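Local coordinates for DUF4785 domain-containing protein (Legionella pneumophila subsp. pneumophila, PDB 4KH9) that is of unknown function but binds calcium and is built of three domains, two of them probably of the immunoglobulin-like E-set type, at residues A[164-169]-A[240-245]; A[197-202]-A[209-214]; A[225-230]-A[259-264]. All coordinates share one frame; numbering follows the deposited sequence. Where two conformers were deposited one is given.

Contact 1: residues A[164-169]-A[240-245]; sequences LEVETD and LETDVQ
L164, V166 and T168 interleave with V244, T242 and L240 across the core of a beta sandwich, consistent with the immunoglobulin-like E-set fold. Strands 164-168 and 240-245 face each other as opposing layers, their axes 8.6 Å apart and running at 151°, near antiparallel, with no hydrogen bond between them. L164 spans the gap with CG anti to the backbone N (chi1 -178°), and its CD1 meets V244 CG2 at 3.8 Å on a slant. T242 was modelled in two conformers, so the contacts of its methyl are less certain. In the conformer described, L164 CD2 comes tip to tip with T242 CG2, V166 and T242 pass alongside, pointing in opposite directions, and the very close approach of V166 CG1 to T242 CG2 is doubtful. The T242 hydroxyl of this conformer turns away from the interface to D198 O of strand 196-202. The T168 hydroxyl likewise bonds to N42 and to S170 O, so the threonines give methyls to the core and hydroxyls to neighbouring backbone or side chains. At the far end, L240 CD2 lies between V166 and T168 of the facing strand, 4.2 Å from V166 CB and 4.1 Å from T168 CG2.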
ATOM      1  N   LEU A 164       0.657 -10.950 -12.550  1.00 29.93           N
ATOM      2  CA  LEU A 164       1.495 -11.083 -11.367  1.00 29.06           C
ATOM      3  C   LEU A 164       0.622 -10.896 -10.171  1.00 33.59           C
ATOM      4  O   LEU A 164      -0.102  -9.902 -10.115  1.00 33.80           O
ATOM      5  CB  LEU A 164       2.637 -10.055 -11.375  1.00 28.22           C
ATOM      6  CG  LEU A 164       3.615 -10.124 -10.197  1.00 32.25           C
ATOM      7  CD1 LEU A 164       4.498 -11.364 -10.289  1.00 31.47           C
ATOM      8  CD2 LEU A 164       4.447  -8.881 -10.117  1.00 34.95           C
ATOM      9  N   GLU A 165       0.656 -11.836  -9.221  1.00 30.46           N
ATOM     10  CA  GLU A 165      -0.129 -11.692  -7.988  1.00 29.65           C
ATOM     11  C   GLU A 165       0.831 -11.467  -6.788  1.00 31.65           C
ATOM     12  O   GLU A 165       1.791 -12.190  -6.648  1.00 27.24           O
ATOM     13  CB  GLU A 165      -1.041 -12.903  -7.773  1.00 30.94           C
ATOM     14  CG  GLU A 165      -1.955 -12.709  -6.576  1.00 38.12           C
ATOM     15  CD  GLU A 165      -3.008 -13.785  -6.409  1.00 58.23           C
ATOM     16  OE1 GLU A 165      -3.899 -13.870  -7.282  1.00 48.98           O
ATOM     17  OE2 GLU A 165      -2.973 -14.512  -5.388  1.00 45.81           O
ATOM     18  N   VAL A 166       0.580 -10.421  -5.972  1.00 29.93           N
ATOM     19  CA  VAL A 166       1.397 -10.076  -4.805  1.00 30.32           C
ATOM     20  C   VAL A 166       0.490  -9.874  -3.601  1.00 34.43           C
ATOM     21  O   VAL A 166      -0.663  -9.444  -3.754  1.00 33.63           O
ATOM     22  CB  VAL A 166       2.285  -8.826  -5.033  1.00 35.06           C
ATOM     23  CG1 VAL A 166       3.212  -9.017  -6.223  1.00 35.09           C
ATOM     24  CG2 VAL A 166       1.451  -7.547  -5.181  1.00 35.11           C
ATOM     25  N   GLU A 167       0.997 -10.170  -2.412  1.00 31.27           N
ATOM     26  CA  GLU A 167       0.284  -9.929  -1.138  1.00 31.04           C
ATOM     27  C   GLU A 167       1.247 -10.023   0.043  1.00 32.92           C
ATOM     28  O   GLU A 167       2.274 -10.669  -0.074  1.00 33.85           O
ATOM     29  CB  GLU A 167      -0.901 -10.888  -0.919  1.00 32.77           C
ATOM     30  CG  GLU A 167      -0.547 -12.355  -0.878  1.00 47.56           C
ATOM     31  CD  GLU A 167      -1.682 -13.265  -0.446  1.00 69.25           C
ATOM     32  OE1 GLU A 167      -2.186 -13.100   0.689  1.00 67.22           O
ATOM     33  OE2 GLU A 167      -2.046 -14.165  -1.235  1.00 56.11           O
ATOM     34  N   THR A 168       0.896  -9.405   1.187  1.00 27.22           N
ATOM     35  CA  THR A 168       1.701  -9.523   2.411  1.00 27.26           C
ATOM     36  C   THR A 168       0.857 -10.326   3.432  1.00 32.96           C
ATOM     37  O   THR A 168      -0.353 -10.452   3.244  1.00 32.52           O
ATOM     38  CB  THR A 168       2.187  -8.174   2.923  1.00 32.60           C
ATOM     39  OG1 THR A 168       1.084  -7.348   3.248  1.00 31.62           O
ATOM     40  CG2 THR A 168       3.082  -7.454   1.920  1.00 33.34           C
ATOM     41  N   ASP A 169       1.489 -10.927   4.443  1.00 29.59           N
ATOM     42  CA  ASP A 169       0.775 -11.796   5.406  1.00 30.00           C
ATOM     43  C   ASP A 169      -0.144 -10.991   6.349  1.00 37.84           C
ATOM     44  O   ASP A 169      -0.961 -11.581   7.056  1.00 40.32           O
ATOM     45  CB  ASP A 169       1.759 -12.641   6.228  1.00 31.26           C
ATOM     46  CG  ASP A 169       2.825 -11.907   7.038  1.00 39.33           C
ATOM     47  OD1 ASP A 169       3.212 -10.791   6.649  1.00 37.16           O
ATOM     48  OD2 ASP A 169       3.383 -12.520   7.953  1.00 49.30           O
ATOM     49  N   LEU A 240       4.853  -2.584  -1.018  1.00 30.15           N
ATOM     50  CA  LEU A 240       5.623  -3.677  -1.551  1.00 29.37           C
ATOM     51  C   LEU A 240       5.718  -3.426  -3.050  1.00 30.89           C
ATOM     52  O   LEU A 240       4.682  -3.236  -3.690  1.00 27.70           O
ATOM     53  CB  LEU A 240       4.991  -5.045  -1.233  1.00 29.26           C
ATOM     54  CG  LEU A 240       5.531  -6.231  -2.062  1.00 33.03           C
ATOM     55  CD1 LEU A 240       7.015  -6.509  -1.721  1.00 31.72           C
ATOM     56  CD2 LEU A 240       4.668  -7.480  -1.890  1.00 36.82           C
ATOM     57  N   GLU A 241       6.948  -3.348  -3.594  1.00 27.61           N
ATOM     58  CA  GLU A 241       7.178  -3.166  -5.039  1.00 27.84           C
ATOM     59  C   GLU A 241       7.936  -4.355  -5.561  1.00 29.01           C
ATOM     60  O   GLU A 241       8.972  -4.715  -4.992  1.00 27.58           O
ATOM     61  CB  GLU A 241       7.998  -1.880  -5.349  1.00 29.29           C
ATOM     62  CG  GLU A 241       7.403  -0.549  -4.932  1.00 45.23           C
ATOM     63  CD  GLU A 241       8.193   0.627  -5.485  1.00 75.24           C
ATOM     64  OE1 GLU A 241       9.420   0.488  -5.713  1.00 57.31           O
ATOM     65  OE2 GLU A 241       7.582   1.707  -5.659  1.00 84.09           O
ATOM     66  N   THR A 242       7.442  -4.981  -6.589  1.00 26.76           N
ATOM     67  CA  THR A 242       8.153  -6.123  -7.142  0.50 26.29           C
ATOM     68  C   THR A 242       8.171  -6.037  -8.666  1.00 30.62           C
ATOM     69  O   THR A 242       7.243  -5.496  -9.291  1.00 28.10           O
ATOM     70  CB  THR A 242       7.585  -7.464  -6.636  0.50 30.89           C
ATOM     71  OG1 THR A 242       8.287  -8.540  -7.264  0.50 24.75           O
ATOM     72  CG2 THR A 242       6.116  -7.612  -6.879  0.50 30.51           C
ATOM     73  N   ASP A 243       9.231  -6.620  -9.245  1.00 29.62           N
ATOM     74  CA  ASP A 243       9.493  -6.682 -10.676  1.00 30.30           C
ATOM     75  C   ASP A 243       9.940  -8.078 -11.013  1.00 29.71           C
ATOM     76  O   ASP A 243      10.824  -8.633 -10.355  1.00 27.93           O
ATOM     77  CB  ASP A 243      10.549  -5.626 -11.092  1.00 33.19           C
ATOM     78  CG  ASP A 243      10.498  -5.166 -12.545  1.00 51.00           C
ATOM     79  OD1 ASP A 243       9.612  -5.659 -13.311  1.00 53.14           O
ATOM     80  OD2 ASP A 243      11.332  -4.314 -12.924  1.00 58.93           O
ATOM     81  N   VAL A 244       9.267  -8.686 -11.987  1.00 25.32           N
ATOM     82  CA  VAL A 244       9.554 -10.048 -12.398  1.00 26.81           C
ATOM     83  C   VAL A 244       9.798 -10.090 -13.941  1.00 33.95           C
ATOM     84  O   VAL A 244       9.038  -9.484 -14.724  1.00 32.59           O
ATOM     85  CB  VAL A 244       8.366 -10.943 -11.970  1.00 32.48           C
ATOM     86  CG1 VAL A 244       8.450 -12.338 -12.564  1.00 33.83           C
ATOM     87  CG2 VAL A 244       8.247 -11.014 -10.439  1.00 32.27           C
ATOM     88  N   GLN A 245      10.814 -10.848 -14.362  1.00 30.87           N
ATOM     89  CA  GLN A 245      11.024 -11.083 -15.782  1.00 32.27           C
ATOM     90  C   GLN A 245      11.384 -12.555 -16.038  1.00 39.90           C
ATOM     91  O   GLN A 245      12.179 -13.123 -15.310  1.00 38.04           O
ATOM     92  CB  GLN A 245      12.082 -10.166 -16.402  1.00 32.99           C
ATOM     93  CG  GLN A 245      12.080 -10.307 -17.927  1.00 42.95           C
ATOM     94  CD  GLN A 245      12.862  -9.282 -18.665  1.00 53.52           C
ATOM     95  OE1 GLN A 245      12.583  -8.092 -18.607  1.00 53.32           O
ATOM     96  NE2 GLN A 245      13.764  -9.741 -19.496  1.00 50.97           N
TER

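Contact 2: residues A[197-202]-A[209-214]; sequences VDARLV and ISLNLT
L211 lays CD2 against the branch point of L201, 4.1 Å from L201 CG, the two leucines crossing at about a right angle. Its other methyl, CD1, turns back to A199 CB at 3.9 Å. This inner row continues with L213, whose CD1 comes at a slant to V197 CG1 (3.9 Å) while CD2 reaches toward A199 CB. L213 has CG anti to the carbonyl carbon (chi1 -59°), which swings its branch over toward strand 197-202. The backbones form the antiparallel hairpin of strands 196-202 and 208-217. L201 and I209 are a hydrogen-bonded pair: L201 N gives a short bond of 2.7 Å to I209 O, and I209 N answers to L201 O at 2.9 Å. Their side chains share the inner face, L201 CB and I209 CB lying 4.2 Å apart. R200 and S210 form the adjoining non-hydrogen-bonded pair. One step further, L211 N bonds to A199 O at 3.1 Å, but from above the carbonyl plane, as the two chains begin to part. Where they separate, a water takes over, accepting from A199 N and donating to L211 O. On the other face, the extended R200 chain leads away to a salt bridge with E241 of strand 238-248. D198, which with D196 belongs to a calcium site seen for this protein, also points away from the hairpin partner; its side chain is about 4 Å at nearest from a calcium ion, too far for direct coordination here. The chemistry is therefore split by face: leucines, I209, V197 and A199 face the sandwich side, whereas on the outer side R200 pairs with the next strand and D198 lies in the region of the calcium site.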
ATOM      1  N   VAL A 197      13.619 -12.059 -10.284  1.00 32.74           N
ATOM      2  CA  VAL A 197      12.640 -11.408  -9.387  1.00 32.21           C
ATOM      3  C   VAL A 197      13.353 -10.412  -8.500  1.00 34.84           C
ATOM      4  O   VAL A 197      14.360 -10.748  -7.883  1.00 32.95           O
ATOM      5  CB  VAL A 197      11.844 -12.410  -8.493  1.00 37.41           C
ATOM      6  CG1 VAL A 197      10.779 -11.706  -7.639  1.00 36.08           C
ATOM      7  CG2 VAL A 197      11.231 -13.540  -9.276  1.00 37.90           C
ATOM      8  N   ASP A 198      12.793  -9.216  -8.362  1.00 32.94           N
ATOM      9  CA  ASP A 198      13.316  -8.180  -7.451  1.00 33.41           C
ATOM     10  C   ASP A 198      12.141  -7.665  -6.634  1.00 33.31           C
ATOM     11  O   ASP A 198      11.054  -7.521  -7.199  1.00 31.39           O
ATOM     12  CB  ASP A 198      13.988  -7.034  -8.249  1.00 36.50           C
ATOM     13  CG  ASP A 198      15.027  -7.463  -9.271  1.00 61.36           C
ATOM     14  OD1 ASP A 198      16.036  -8.091  -8.871  1.00 63.81           O
ATOM     15  OD2 ASP A 198      14.835  -7.167 -10.481  1.00 74.52           O
ATOM     16  N   ALA A 199      12.314  -7.430  -5.331  1.00 27.04           N
ATOM     17  CA  ALA A 199      11.210  -6.918  -4.500  1.00 25.30           C
ATOM     18  C   ALA A 199      11.760  -6.091  -3.344  1.00 28.40           C
ATOM     19  O   ALA A 199      12.838  -6.381  -2.818  1.00 28.64           O
ATOM     20  CB  ALA A 199      10.344  -8.071  -3.983  1.00 26.38           C
ATOM     21  N   ARG A 200      11.036  -5.038  -2.971  1.00 25.75           N
ATOM     22  CA  ARG A 200      11.449  -4.164  -1.882  1.00 26.35           C
ATOM     23  C   ARG A 200      10.249  -3.525  -1.262  1.00 28.28           C
ATOM     24  O   ARG A 200       9.169  -3.548  -1.824  1.00 30.40           O
ATOM     25  CB  ARG A 200      12.433  -3.080  -2.396  1.00 28.35           C
ATOM     26  CG  ARG A 200      11.775  -2.136  -3.438  1.00 29.04           C
ATOM     27  CD  ARG A 200      12.751  -1.073  -3.879  1.00 36.33           C
ATOM     28  NE  ARG A 200      12.112  -0.061  -4.725  1.00 39.90           N
ATOM     29  CZ  ARG A 200      12.715   1.052  -5.135  1.00 51.28           C
ATOM     30  NH1 ARG A 200      13.972   1.302  -4.784  1.00 36.88           N
ATOM     31  NH2 ARG A 200      12.066   1.923  -5.897  1.00 39.59           N
ATOM     32  N   LEU A 201      10.467  -2.881  -0.131  1.00 25.81           N
ATOM     33  CA  LEU A 201       9.441  -2.134   0.612  1.00 23.39           C
ATOM     34  C   LEU A 201       9.812  -0.682   0.542  1.00 27.86           C
ATOM     35  O   LEU A 201      10.971  -0.349   0.792  1.00 26.01           O
ATOM     36  CB  LEU A 201       9.355  -2.632   2.078  1.00 21.72           C
ATOM     37  CG  LEU A 201       9.207  -4.151   2.239  1.00 25.79           C
ATOM     38  CD1 LEU A 201       9.238  -4.559   3.738  1.00 23.70           C
ATOM     39  CD2 LEU A 201       7.917  -4.653   1.559  1.00 25.94           C
ATOM     40  N   VAL A 202       8.851   0.182   0.179  1.00 27.56           N
ATOM     41  CA  VAL A 202       9.089   1.627   0.050  1.00 28.54           C
ATOM     42  C   VAL A 202       8.173   2.359   1.033  1.00 31.53           C
ATOM     43  O   VAL A 202       6.954   2.202   1.018  1.00 30.96           O
ATOM     44  CB  VAL A 202       8.903   2.131  -1.423  1.00 32.55           C
ATOM     45  CG1 VAL A 202       9.285   3.609  -1.538  1.00 33.42           C
ATOM     46  CG2 VAL A 202       9.753   1.312  -2.404  1.00 32.03           C
ATOM     47  N   ILE A 209      13.463  -0.851   2.201  1.00 26.88           N
ATOM     48  CA  ILE A 209      13.849  -2.079   2.888  1.00 27.41           C
ATOM     49  C   ILE A 209      13.767  -3.162   1.800  1.00 31.02           C
ATOM     50  O   ILE A 209      12.699  -3.415   1.278  1.00 31.00           O
ATOM     51  CB  ILE A 209      13.021  -2.386   4.176  1.00 30.41           C
ATOM     52  CG1 ILE A 209      13.221  -1.298   5.261  1.00 31.61           C
ATOM     53  CG2 ILE A 209      13.381  -3.781   4.732  1.00 31.16           C
ATOM     54  CD1 ILE A 209      12.202  -1.321   6.407  1.00 35.57           C
ATOM     55  N   SER A 210      14.900  -3.742   1.403  1.00 31.95           N
ATOM     56  CA  SER A 210      14.933  -4.799   0.391  1.00 33.04           C
ATOM     57  C   SER A 210      14.357  -6.118   0.965  1.00 36.47           C
ATOM     58  O   SER A 210      14.419  -6.334   2.173  1.00 36.83           O
ATOM     59  CB  SER A 210      16.365  -5.008  -0.098  1.00 38.30           C
ATOM     60  OG  SER A 210      16.862  -3.806  -0.670  1.00 49.14           O
ATOM     61  N   LEU A 211      13.676  -6.914   0.139  1.00 31.94           N
ATOM     62  CA  LEU A 211      13.135  -8.188   0.625  1.00 30.91           C
ATOM     63  C   LEU A 211      14.080  -9.274   0.309  1.00 34.33           C
ATOM     64  O   LEU A 211      14.601  -9.284  -0.806  1.00 33.46           O
ATOM     65  CB  LEU A 211      11.782  -8.552  -0.016  1.00 30.70           C
ATOM     66  CG  LEU A 211      10.481  -7.971   0.404  1.00 35.51           C
ATOM     67  CD1 LEU A 211       9.380  -8.776  -0.295  1.00 35.95           C
ATOM     68  CD2 LEU A 211      10.233  -8.098   1.903  1.00 33.95           C
ATOM     69  N   ASN A 212      14.265 -10.222   1.238  1.00 29.76           N
ATOM     70  CA  ASN A 212      15.106 -11.395   1.024  1.00 29.59           C
ATOM     71  C   ASN A 212      14.209 -12.481   0.463  1.00 35.45           C
ATOM     72  O   ASN A 212      13.241 -12.885   1.129  1.00 34.72           O
ATOM     73  CB  ASN A 212      15.771 -11.782   2.336  1.00 25.51           C
ATOM     74  CG  ASN A 212      16.613 -10.660   2.920  1.00 43.27           C
ATOM     75  OD1 ASN A 212      16.408 -10.214   4.053  1.00 42.34           O
ATOM     76  ND2 ASN A 212      17.542 -10.146   2.143  1.00 33.98           N
ATOM     77  N   LEU A 213      14.488 -12.925  -0.764  1.00 31.60           N
ATOM     78  CA  LEU A 213      13.619 -13.856  -1.474  1.00 31.92           C
ATOM     79  C   LEU A 213      14.076 -15.310  -1.452  1.00 33.61           C
ATOM     80  O   LEU A 213      15.272 -15.631  -1.442  1.00 31.28           O
ATOM     81  CB  LEU A 213      13.493 -13.417  -2.971  1.00 31.94           C
ATOM     82  CG  LEU A 213      12.933 -12.009  -3.227  1.00 36.67           C
ATOM     83  CD1 LEU A 213      13.232 -11.556  -4.659  1.00 36.16           C
ATOM     84  CD2 LEU A 213      11.454 -11.949  -2.956  1.00 38.88           C
ATOM     85  N   THR A 214      13.074 -16.200  -1.533  1.00 31.17           N
ATOM     86  CA  THR A 214      13.267 -17.643  -1.658  1.00 31.16           C
ATOM     87  C   THR A 214      12.291 -18.137  -2.674  1.00 33.84           C
ATOM     88  O   THR A 214      11.149 -17.742  -2.644  1.00 33.66           O
ATOM     89  CB  THR A 214      13.129 -18.415  -0.304  1.00 33.85           C
ATOM     90  OG1 THR A 214      11.861 -18.112   0.267  1.00 37.27           O
ATOM     91  CG2 THR A 214      14.217 -18.079   0.697  1.00 29.31           C
TER
HETATM   92  O   HOH W   1      14.688  -8.640  -3.882  1.00 49.33           O

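Contact 3: residues A[225-230]-A[259-264]; sequences ATLDSE and TAFSYS
At one end of what is probably an immunoglobulin-like sandwich, the central domain, the loop that follows strand 220-226 folds over the last residues of strand 251-264, and L227 and S229 meet F261 and Y263. L227 sits against both rings. Its CB presses on Y263 CE1 at 3.6 Å, and its CD2 methyl approaches F261 CE2 at 3.9 Å, the leucine and phenylalanine side chains lying obliquely to one another. Y263 stretches out across the gap with CG anti to the backbone N (chi1 173°), which brings its hydroxyl to the loop backbone. There Y263 OH donates to S229 O at 2.7 Å, in the carbonyl plane and on a lone pair, and S229 O itself lies at the ring edge, in the ring plane. That one bond gives the hydroxyl proton of a buried tyrosine an acceptor and ties the loop to the strand; S229 CB adds a looser contact at 4.1 Å from Y263 CE2. W238 meets both rings, and Y173 meets F261. A loop leucine packed into an aromatic cluster, beside a tyrosine hydroxyl bonded to a loop carbonyl, is consistent with the end of an E-set sandwich core.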
ATOM      1  N   ALA A 225      11.403  -9.522   5.275  1.00 29.49           N
ATOM      2  CA  ALA A 225      12.176  -8.400   5.786  1.00 31.07           C
ATOM      3  C   ALA A 225      11.662  -8.025   7.160  1.00 34.30           C
ATOM      4  O   ALA A 225      10.483  -8.234   7.451  1.00 35.10           O
ATOM      5  CB  ALA A 225      12.075  -7.202   4.836  1.00 32.87           C
ATOM      6  N   THR A 226      12.519  -7.419   7.974  1.00 30.72           N
ATOM      7  CA  THR A 226      12.191  -6.874   9.291  1.00 31.44           C
ATOM      8  C   THR A 226      11.842  -5.430   9.091  1.00 35.50           C
ATOM      9  O   THR A 226      12.600  -4.700   8.438  1.00 35.22           O
ATOM     10  CB  THR A 226      13.379  -7.061  10.285  1.00 37.54           C
ATOM     11  OG1 THR A 226      13.575  -8.448  10.429  1.00 43.54           O
ATOM     12  CG2 THR A 226      13.108  -6.454  11.676  1.00 30.76           C
ATOM     13  N   LEU A 227      10.729  -4.997   9.676  1.00 31.69           N
ATOM     14  CA  LEU A 227      10.320  -3.603   9.550  1.00 31.69           C
ATOM     15  C   LEU A 227      10.855  -2.876  10.755  1.00 37.61           C
ATOM     16  O   LEU A 227      10.451  -3.144  11.891  1.00 37.01           O
ATOM     17  CB  LEU A 227       8.794  -3.486   9.405  1.00 31.41           C
ATOM     18  CG  LEU A 227       8.214  -4.059   8.110  1.00 35.19           C
ATOM     19  CD1 LEU A 227       6.772  -4.401   8.296  1.00 33.63           C
ATOM     20  CD2 LEU A 227       8.353  -3.087   6.932  1.00 36.55           C
ATOM     21  N   ASP A 228      11.867  -2.045  10.528  1.00 35.53           N
ATOM     22  CA  ASP A 228      12.517  -1.416  11.657  1.00 35.74           C
ATOM     23  C   ASP A 228      12.735   0.071  11.413  1.00 39.55           C
ATOM     24  O   ASP A 228      13.640   0.663  12.005  1.00 41.57           O
ATOM     25  CB  ASP A 228      13.843  -2.139  11.983  1.00 38.52           C
ATOM     26  CG  ASP A 228      14.870  -2.222  10.870  1.00 48.74           C
ATOM     27  OD1 ASP A 228      14.631  -1.630   9.782  1.00 46.72           O
ATOM     28  OD2 ASP A 228      15.915  -2.883  11.078  1.00 61.21           O
ATOM     29  N   SER A 229      11.885   0.684  10.571  1.00 32.79           N
ATOM     30  CA  SER A 229      11.928   2.129  10.362  1.00 32.70           C
ATOM     31  C   SER A 229      11.501   2.823  11.663  1.00 36.38           C
ATOM     32  O   SER A 229      10.556   2.368  12.302  1.00 35.21           O
ATOM     33  CB  SER A 229      11.012   2.511   9.206  1.00 35.40           C
ATOM     34  OG  SER A 229      10.925   3.915   9.052  1.00 38.03           O
ATOM     35  N   GLU A 230      12.205   3.876  12.073  1.00 33.69           N
ATOM     36  CA  GLU A 230      11.886   4.588  13.318  1.00 34.64           C
ATOM     37  C   GLU A 230      11.128   5.879  13.046  1.00 40.96           C
ATOM     38  O   GLU A 230      10.780   6.594  13.990  1.00 41.89           O
ATOM     39  CB  GLU A 230      13.161   4.894  14.125  1.00 35.75           C
ATOM     40  CG  GLU A 230      13.802   3.647  14.709  1.00 49.47           C
ATOM     41  CD  GLU A 230      15.074   3.906  15.489  1.00 73.63           C
ATOM     42  OE1 GLU A 230      14.976   4.343  16.658  1.00 79.79           O
ATOM     43  OE2 GLU A 230      16.169   3.653  14.940  1.00 61.60           O
ATOM     44  N   THR A 259       1.605  -3.454  -3.672  1.00 33.32           N
ATOM     45  CA  THR A 259       0.531  -3.660  -2.705  1.00 31.76           C
ATOM     46  C   THR A 259       0.886  -2.801  -1.480  1.00 34.92           C
ATOM     47  O   THR A 259       2.058  -2.558  -1.180  1.00 31.97           O
ATOM     48  CB  THR A 259       0.133  -5.109  -2.388  1.00 37.40           C
ATOM     49  OG1 THR A 259      -1.211  -5.019  -1.881  1.00 40.10           O
ATOM     50  CG2 THR A 259       1.074  -5.804  -1.377  1.00 30.88           C
ATOM     51  N   ALA A 260      -0.153  -2.247  -0.859  1.00 32.46           N
ATOM     52  CA  ALA A 260      -0.027  -1.344   0.272  1.00 31.68           C
ATOM     53  C   ALA A 260      -0.173  -2.082   1.591  1.00 33.57           C
ATOM     54  O   ALA A 260      -0.903  -3.067   1.707  1.00 31.47           O
ATOM     55  CB  ALA A 260      -1.087  -0.240   0.182  1.00 31.85           C
ATOM     56  N   PHE A 261       0.495  -1.557   2.605  1.00 31.44           N
ATOM     57  CA  PHE A 261       0.367  -2.051   3.968  1.00 31.22           C
ATOM     58  C   PHE A 261       0.618  -0.877   4.895  1.00 36.49           C
ATOM     59  O   PHE A 261       1.255   0.106   4.506  1.00 34.07           O
ATOM     60  CB  PHE A 261       1.289  -3.260   4.263  1.00 31.56           C
ATOM     61  CG  PHE A 261       2.771  -2.996   4.169  1.00 30.49           C
ATOM     62  CD1 PHE A 261       3.458  -3.183   2.960  1.00 30.84           C
ATOM     63  CD2 PHE A 261       3.495  -2.623   5.299  1.00 31.63           C
ATOM     64  CE1 PHE A 261       4.834  -2.970   2.878  1.00 31.96           C
ATOM     65  CE2 PHE A 261       4.876  -2.431   5.227  1.00 34.88           C
ATOM     66  CZ  PHE A 261       5.539  -2.616   4.017  1.00 31.99           C
ATOM     67  N   SER A 262       0.042  -0.947   6.090  1.00 34.19           N
ATOM     68  CA  SER A 262       0.181   0.111   7.098  1.00 34.55           C
ATOM     69  C   SER A 262       1.273  -0.258   8.080  1.00 37.21           C
ATOM     70  O   SER A 262       1.452  -1.435   8.394  1.00 36.75           O
ATOM     71  CB  SER A 262      -1.151   0.319   7.821  1.00 38.72           C
ATOM     72  OG  SER A 262      -1.023   1.301   8.830  1.00 43.41           O
ATOM     73  N   TYR A 263       1.969   0.747   8.616  1.00 33.53           N
ATOM     74  CA  TYR A 263       3.046   0.506   9.581  1.00 32.50           C
ATOM     75  C   TYR A 263       3.007   1.535  10.721  1.00 37.66           C
ATOM     76  O   TYR A 263       2.824   2.711  10.442  1.00 36.99           O
ATOM     77  CB  TYR A 263       4.405   0.552   8.863  1.00 31.31           C
ATOM     78  CG  TYR A 263       5.610   0.489   9.776  1.00 31.21           C
ATOM     79  CD1 TYR A 263       6.034  -0.714  10.312  1.00 31.14           C
ATOM     80  CD2 TYR A 263       6.310   1.646  10.125  1.00 32.63           C
ATOM     81  CE1 TYR A 263       7.149  -0.784  11.142  1.00 29.81           C
ATOM     82  CE2 TYR A 263       7.441   1.587  10.947  1.00 34.20           C
ATOM     83  CZ  TYR A 263       7.852   0.363  11.453  1.00 36.34           C
ATOM     84  OH  TYR A 263       8.933   0.268  12.281  1.00 36.16           O
ATOM     85  N   SER A 264       3.245   1.114  11.986  1.00 34.28           N
ATOM     86  CA  SER A 264       3.301   2.089  13.084  1.00 34.72           C
ATOM     87  C   SER A 264       4.415   1.763  14.097  1.00 38.18           C
ATOM     88  O   SER A 264       4.915   0.645  14.163  1.00 36.98           O
ATOM     89  CB  SER A 264       1.958   2.181  13.807  1.00 37.47           C
ATOM     90  OG  SER A 264       1.643   0.989  14.507  1.00 37.36           O
TER

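Overall arrangement
All three contacts belong to the central domain and share one core, but at different depths. Contact 1 is buried and crosses between opposing layers, using side chains alone. Contact 2 is partly buried and joins neighbouring strands of a hairpin, so backbone bonds and a water add to its apolar row; its outer face lies nearest the calcium. Contact 3, also buried but away from the metal, packs a loop against the end of strand 251-264 through aromatic rings and a single side-chain-to-backbone bond. Strand 238-248 connects them: D243 O probably accepts from D198 N of contact 2, and L240 N probably bonds to T259 O of contact 3. L201 CD1 and L227 CD2, 3.6 Å apart, carry the packing from contact 2 into contact 3.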